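PDB 3HA4: MIX1 from Leishmania major, which is of unknown function but forms a homodimer and probably acts as a membrane-anchored scaffold for protein-protein interactions through its TPR-like helical fold. Local coordinates for residues L75-V78 with L79-S82; M131-D134 with D135-M139. All blocks are in the same frame, centred on the assembly; numbering follows the deposited sequence.

Contact 1: L75-V78 with L79-S82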
ATOM      1  N   LEU A  75      -3.926   5.693   0.370  1.00 25.13           N
ATOM      2  CA  LEU A  75      -4.866   6.790   0.189  1.00 25.05           C
ATOM      3  C   LEU A  75      -4.717   7.487  -1.170  1.00 25.86           C
ATOM      4  O   LEU A  75      -5.714   7.891  -1.781  1.00 25.71           O
ATOM      5  CB  LEU A  75      -4.709   7.805   1.322  1.00 25.03           C
ATOM      6  CG  LEU A  75      -5.654   7.734   2.522  1.00 25.27           C
ATOM      7  CD1 LEU A  75      -6.554   6.517   2.470  1.00 24.95           C
ATOM      8  CD2 LEU A  75      -4.855   7.766   3.795  1.00 25.03           C
ATOM      9  N   THR A  76      -3.477   7.635  -1.641  1.00 25.42           N
ATOM     10  CA  THR A  76      -3.247   8.222  -2.954  1.00 25.33           C
ATOM     11  C   THR A  76      -3.965   7.415  -4.032  1.00 26.43           C
ATOM     12  O   THR A  76      -4.606   7.987  -4.911  1.00 26.33           O
ATOM     13  CB  THR A  76      -1.753   8.312  -3.306  1.00 25.46           C
ATOM     14  OG1 THR A  76      -1.096   9.169  -2.374  1.00 24.67           O
ATOM     15  CG2 THR A  76      -1.576   8.883  -4.698  1.00 25.70           C
ATOM     16  N   GLN A  77      -3.856   6.088  -3.965  1.00 26.26           N
ATOM     17  CA  GLN A  77      -4.617   5.223  -4.879  1.00 27.06           C
ATOM     18  C   GLN A  77      -6.130   5.434  -4.721  1.00 39.55           C
ATOM     19  O   GLN A  77      -6.858   5.441  -5.713  1.00 35.99           O
ATOM     20  CB  GLN A  77      -4.271   3.733  -4.694  1.00 32.42           C
ATOM     21  CG  GLN A  77      -2.781   3.406  -4.669  1.00 32.42           C
ATOM     22  CD  GLN A  77      -1.965   4.250  -5.648  1.00 27.46           C
ATOM     23  OE1 GLN A  77      -2.331   4.429  -6.813  1.00 33.96           O
ATOM     24  NE2 GLN A  77      -0.853   4.775  -5.165  1.00 26.75           N
ATOM     25  N   VAL A  78      -6.602   5.602  -3.483  1.00 25.84           N
ATOM     26  CA  VAL A  78      -8.009   5.959  -3.273  1.00 26.22           C
ATOM     27  C   VAL A  78      -8.361   7.275  -3.978  1.00 26.71           C
ATOM     28  O   VAL A  78      -9.332   7.337  -4.720  1.00 27.69           O
ATOM     29  CB  VAL A  78      -8.423   5.981  -1.774  1.00 25.65           C
ATOM     30  CG1 VAL A  78      -9.849   6.476  -1.613  1.00 26.19           C
ATOM     31  CG2 VAL A  78      -8.287   4.598  -1.164  1.00 25.44           C
ATOM     32  N   LEU A  79      -7.561   8.318  -3.775  1.00 27.78           N
ATOM     33  CA  LEU A  79      -7.799   9.591  -4.464  1.00 33.81           C
ATOM     34  C   LEU A  79      -7.639   9.479  -5.991  1.00 44.61           C
ATOM     35  O   LEU A  79      -8.416  10.054  -6.751  1.00 42.99           O
ATOM     36  CB  LEU A  79      -6.886  10.680  -3.913  1.00 29.69           C
ATOM     37  CG  LEU A  79      -7.009  10.892  -2.414  1.00 37.17           C
ATOM     38  CD1 LEU A  79      -5.981  11.908  -1.913  1.00 25.30           C
ATOM     39  CD2 LEU A  79      -8.423  11.331  -2.105  1.00 26.50           C
ATOM     40  N   LYS A  80      -6.631   8.737  -6.432  1.00 35.83           N
ATOM     41  CA  LYS A  80      -6.408   8.473  -7.854  1.00 38.13           C
ATOM     42  C   LYS A  80      -7.602   7.808  -8.554  1.00 54.16           C
ATOM     43  O   LYS A  80      -8.152   8.332  -9.525  1.00 52.03           O
ATOM     44  CB  LYS A  80      -5.197   7.558  -7.995  1.00 37.56           C
ATOM     45  CG  LYS A  80      -4.468   7.614  -9.325  1.00 53.15           C
ATOM     46  CD  LYS A  80      -3.051   7.056  -9.147  1.00 27.95           C
ATOM     47  CE  LYS A  80      -2.387   6.763 -10.464  1.00 39.10           C
ATOM     48  NZ  LYS A  80      -1.051   6.146 -10.235  1.00 54.40           N
ATOM     49  N   TYR A  81      -8.002   6.650  -8.051  1.00 41.12           N
ATOM     50  CA  TYR A  81      -8.929   5.798  -8.787  1.00 66.14           C
ATOM     51  C   TYR A  81     -10.404   5.917  -8.414  1.00 67.96           C
ATOM     52  O   TYR A  81     -11.255   5.393  -9.121  1.00 72.97           O
ATOM     53  CB  TYR A  81      -8.472   4.342  -8.726  1.00 44.87           C
ATOM     54  CG  TYR A  81      -7.096   4.169  -9.307  1.00 43.61           C
ATOM     55  CD1 TYR A  81      -6.846   4.497 -10.630  1.00 38.00           C
ATOM     56  CD2 TYR A  81      -6.042   3.711  -8.530  1.00 39.14           C
ATOM     57  CE1 TYR A  81      -5.591   4.354 -11.173  1.00 38.10           C
ATOM     58  CE2 TYR A  81      -4.775   3.563  -9.061  1.00 35.81           C
ATOM     59  CZ  TYR A  81      -4.560   3.886 -10.386  1.00 59.82           C
ATOM     60  OH  TYR A  81      -3.313   3.745 -10.930  1.00 32.34           O
ATOM     61  N   SER A  82     -10.713   6.599  -7.317  1.00 32.92           N
ATOM     62  CA  SER A  82     -12.111   6.814  -6.975  1.00 42.76           C
ATOM     63  C   SER A  82     -12.646   7.922  -7.867  1.00 50.21           C
ATOM     64  O   SER A  82     -11.880   8.724  -8.398  1.00 52.57           O
ATOM     65  CB  SER A  82     -12.297   7.174  -5.493  1.00 35.61           C
ATOM     66  OG  SER A  82     -12.060   6.060  -4.640  1.00 34.78           O
TER
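Leu75 to Val78 and Leu79 to Ser82 run through the last turns of helix 70-81 and, at Ser82, just past its end; each carbonyl of the first four residues meets an amide one turn on. Leu79 N bonds Leu75 O and Lys80 N bonds Thr76 O, both fairly straight. At the C-terminal end Ser82 N reaches Val78 O at a bent 146° as the chain leaves helical geometry. Val78 O is approached twice there, since Ser82 OG adds a weak bond of 3.0 Å to that same Val78 O.

Gln77, Lys80 and Tyr81 rise side by side from one flank. Gln77 bends at chi2 (-38°), bringing its OE1 within 3.4 Å of Tyr81 CE2. The same Gln77 OE1 lies 3.6 Å from Lys80 CD. The amide and ring planes are 43° apart, and Gln77 NE2 bonds back to Leu73 O, which fixes the amide's rotation. The lysine starts anti to the backbone N and runs out extended; its CG sits 3.8 Å above the centre of the Tyr81 ring, while its NZ is paired with Asp135. Gln77 and Tyr81 also pack on Val42 and Glu46 of the second subunit. Leu79, by contrast, lays CG 3.3 Å from Leu75 O and turns to Leu87, Met139 and Leu141.

Such i to i+4 bonding, closed by a serine whose amide, and more weakly its hydroxyl, bond to one carbonyl, is an alpha-helical C-terminus, here within a TPR-like bundle of helices and at the dimer interface.

Contact 2: M131-D134 with D135-M139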
ATOM      1  N   MET A 131       6.772   8.986  -6.963  1.00 29.30           N
ATOM      2  CA  MET A 131       5.766   8.661  -7.910  1.00 30.95           C
ATOM      3  C   MET A 131       4.412   9.000  -7.371  1.00 28.01           C
ATOM      4  O   MET A 131       3.628   9.530  -8.062  1.00 32.42           O
ATOM      5  CB  MET A 131       5.869   7.198  -8.263  1.00 33.50           C
ATOM      6  CG  MET A 131       4.811   6.720  -9.182  1.00 50.15           C
ATOM      7  SD  MET A 131       5.270   5.215  -9.930  1.00 56.30           S
ATOM      8  CE  MET A 131       6.934   5.164  -9.419  1.00 68.17           C
ATOM      9  N   ALA A 132       4.163   8.715  -6.112  1.00 27.66           N
ATOM     10  CA  ALA A 132       2.891   9.082  -5.503  1.00 33.41           C
ATOM     11  C   ALA A 132       2.773  10.600  -5.393  1.00 27.12           C
ATOM     12  O   ALA A 132       1.691  11.166  -5.580  1.00 26.96           O
ATOM     13  CB  ALA A 132       2.742   8.428  -4.137  1.00 25.78           C
ATOM     14  N   VAL A 133       3.894  11.249  -5.088  1.00 27.41           N
ATOM     15  CA  VAL A 133       3.937  12.699  -4.991  1.00 27.62           C
ATOM     16  C   VAL A 133       3.523  13.345  -6.314  1.00 38.48           C
ATOM     17  O   VAL A 133       2.680  14.249  -6.334  1.00 30.33           O
ATOM     18  CB  VAL A 133       5.333  13.186  -4.551  1.00 28.38           C
ATOM     19  CG1 VAL A 133       5.480  14.684  -4.775  1.00 28.75           C
ATOM     20  CG2 VAL A 133       5.554  12.859  -3.090  1.00 27.82           C
ATOM     21  N   ASP A 134       4.105  12.859  -7.412  1.00 29.07           N
ATOM     22  CA  ASP A 134       3.722  13.282  -8.766  1.00 34.64           C
ATOM     23  C   ASP A 134       2.233  13.109  -8.978  1.00 29.55           C
ATOM     24  O   ASP A 134       1.553  14.022  -9.456  1.00 36.62           O
ATOM     25  CB  ASP A 134       4.446  12.453  -9.840  1.00 33.86           C
ATOM     26  CG  ASP A 134       5.836  12.948 -10.133  1.00 40.77           C
ATOM     27  OD1 ASP A 134       6.285  13.944  -9.515  1.00 39.98           O
ATOM     28  OD2 ASP A 134       6.483  12.328 -11.000  1.00 66.46           O
ATOM     29  N   ASP A 135       1.742  11.914  -8.659  1.00 31.39           N
ATOM     30  CA  ASP A 135       0.330  11.615  -8.818  1.00 32.76           C
ATOM     31  C   ASP A 135      -0.494  12.679  -8.109  1.00 30.88           C
ATOM     32  O   ASP A 135      -1.404  13.270  -8.696  1.00 31.84           O
ATOM     33  CB  ASP A 135       0.010  10.218  -8.286  1.00 31.82           C
ATOM     34  CG  ASP A 135       0.427   9.131  -9.247  1.00 40.77           C
ATOM     35  OD1 ASP A 135       0.584   9.452 -10.442  1.00 56.94           O
ATOM     36  OD2 ASP A 135       0.593   7.968  -8.825  1.00 33.16           O
ATOM     37  N   LEU A 136      -0.148  12.949  -6.854  1.00 27.84           N
ATOM     38  CA  LEU A 136      -0.884  13.939  -6.087  1.00 29.79           C
ATOM     39  C   LEU A 136      -0.764  15.299  -6.746  1.00 30.16           C
ATOM     40  O   LEU A 136      -1.769  15.944  -7.031  1.00 30.69           O
ATOM     41  CB  LEU A 136      -0.405  13.963  -4.638  1.00 28.36           C
ATOM     42  CG  LEU A 136      -0.750  12.672  -3.888  1.00 27.06           C
ATOM     43  CD1 LEU A 136       0.051  12.501  -2.577  1.00 26.78           C
ATOM     44  CD2 LEU A 136      -2.275  12.623  -3.648  1.00 26.90           C
ATOM     45  N   GLU A 137       0.441  15.738  -6.989  1.00 29.68           N
ATOM     46  CA  GLU A 137       0.660  16.990  -7.664  1.00 43.89           C
ATOM     47  C   GLU A 137      -0.143  17.131  -8.961  1.00 41.05           C
ATOM     48  O   GLU A 137      -0.642  18.180  -9.259  1.00 45.87           O
ATOM     49  CB  GLU A 137       2.149  17.188  -7.907  1.00 37.97           C
ATOM     50  CG  GLU A 137       3.000  17.417  -6.691  1.00 29.35           C
ATOM     51  CD  GLU A 137       2.934  18.805  -6.224  1.00 35.79           C
ATOM     52  OE1 GLU A 137       2.139  19.527  -6.769  1.00 30.41           O
ATOM     53  OE2 GLU A 137       3.640  19.181  -5.310  1.00 30.36           O
ATOM     54  N   ASN A 138      -0.281  16.046  -9.701  1.00 29.85           N
ATOM     55  CA  ASN A 138      -0.988  16.080 -10.984  1.00 38.71           C
ATOM     56  C   ASN A 138      -2.512  16.054 -10.857  1.00 40.03           C
ATOM     57  O   ASN A 138      -3.240  16.159 -11.842  1.00 54.49           O
ATOM     58  CB  ASN A 138      -0.490  14.954 -11.897  1.00 34.38           C
ATOM     59  CG  ASN A 138       0.748  15.354 -12.678  1.00 40.31           C
ATOM     60  OD1 ASN A 138       0.831  16.470 -13.183  1.00 46.36           O
ATOM     61  ND2 ASN A 138       1.714  14.448 -12.779  1.00 41.40           N
ATOM     62  N   MET A 139      -2.977  15.952  -9.623  1.00 51.97           N
ATOM     63  CA  MET A 139      -4.373  15.707  -9.339  1.00 55.16           C
ATOM     64  C   MET A 139      -5.055  17.007  -8.940  1.00 51.73           C
ATOM     65  O   MET A 139      -4.483  17.811  -8.197  1.00 38.70           O
ATOM     66  CB  MET A 139      -4.449  14.703  -8.188  1.00 47.85           C
ATOM     67  CG  MET A 139      -5.688  13.868  -8.102  1.00 57.66           C
ATOM     68  SD  MET A 139      -5.554  12.699  -6.727  1.00 39.98           S
ATOM     69  CE  MET A 139      -4.279  11.578  -7.322  1.00 37.79           C
TER
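Asp135 follows Met131 by one helical turn, and its side chain folds back along the carbonyl of that residue. Its CB lies 3.3 Å from Ala132 O, and CG, set anti to its own carbonyl carbon (chi1 -78°), comes 3.4 Å from Met131 O. OD1 keeps a little farther from this oxygen, while OD2 stands 4.4 Å from Met131 CG. Two acceptors, Asp135 OD2 and Met131 O, thus approach to 3.5 Å without a hydrogen bond; the carboxylate is instead drawn to Lys80, whose positive charge would be expected to favour its ionised form.

The backbone beneath belongs to the C-terminal part of helix 123-137 in the TPR-like fold, with i to i+4 bonds from Asp135 N to Met131 O through Asn138 N to Asp134 O. The bond between Glu137 N and Val133 O is nearly straight at 175°, whereas that of Asn138 bends to 146°. Leu136 turns to the protein interior, its CG 3.3 Å from Ala132 O and its side chain against Leu105. Val133 and Glu137 run alongside each other, Val133 CG1 lying 4.2 Å from Glu137 CG; both touch Leu102 of helix 94-109. On the flank of Asp135, Met131 packs on Pro35 of the second subunit.

In the fold
Contact 1 precedes contact 2 along the chain, and their centres lie 11 Å apart at the C-terminal ends of two different helices, 70-81 and 123-137. The two ends meet directly: Lys80 NZ and Asp135 OD2 form a salt bridge of 2.8 Å, Thr76 packs on Leu136, and the sulfur of Met139 lies 3.7 Å from Leu79 CB. Helix 94-109 comes between them in sequence and touches residues of both. One charged pair therefore joins two helices far apart in the sequence, beside apolar packing. Both contacts also reach the second subunit, whose Gln39 makes a weak hydrogen bond to Lys80 and packs on Asp135, consistent with a helical scaffold that works as a homodimer.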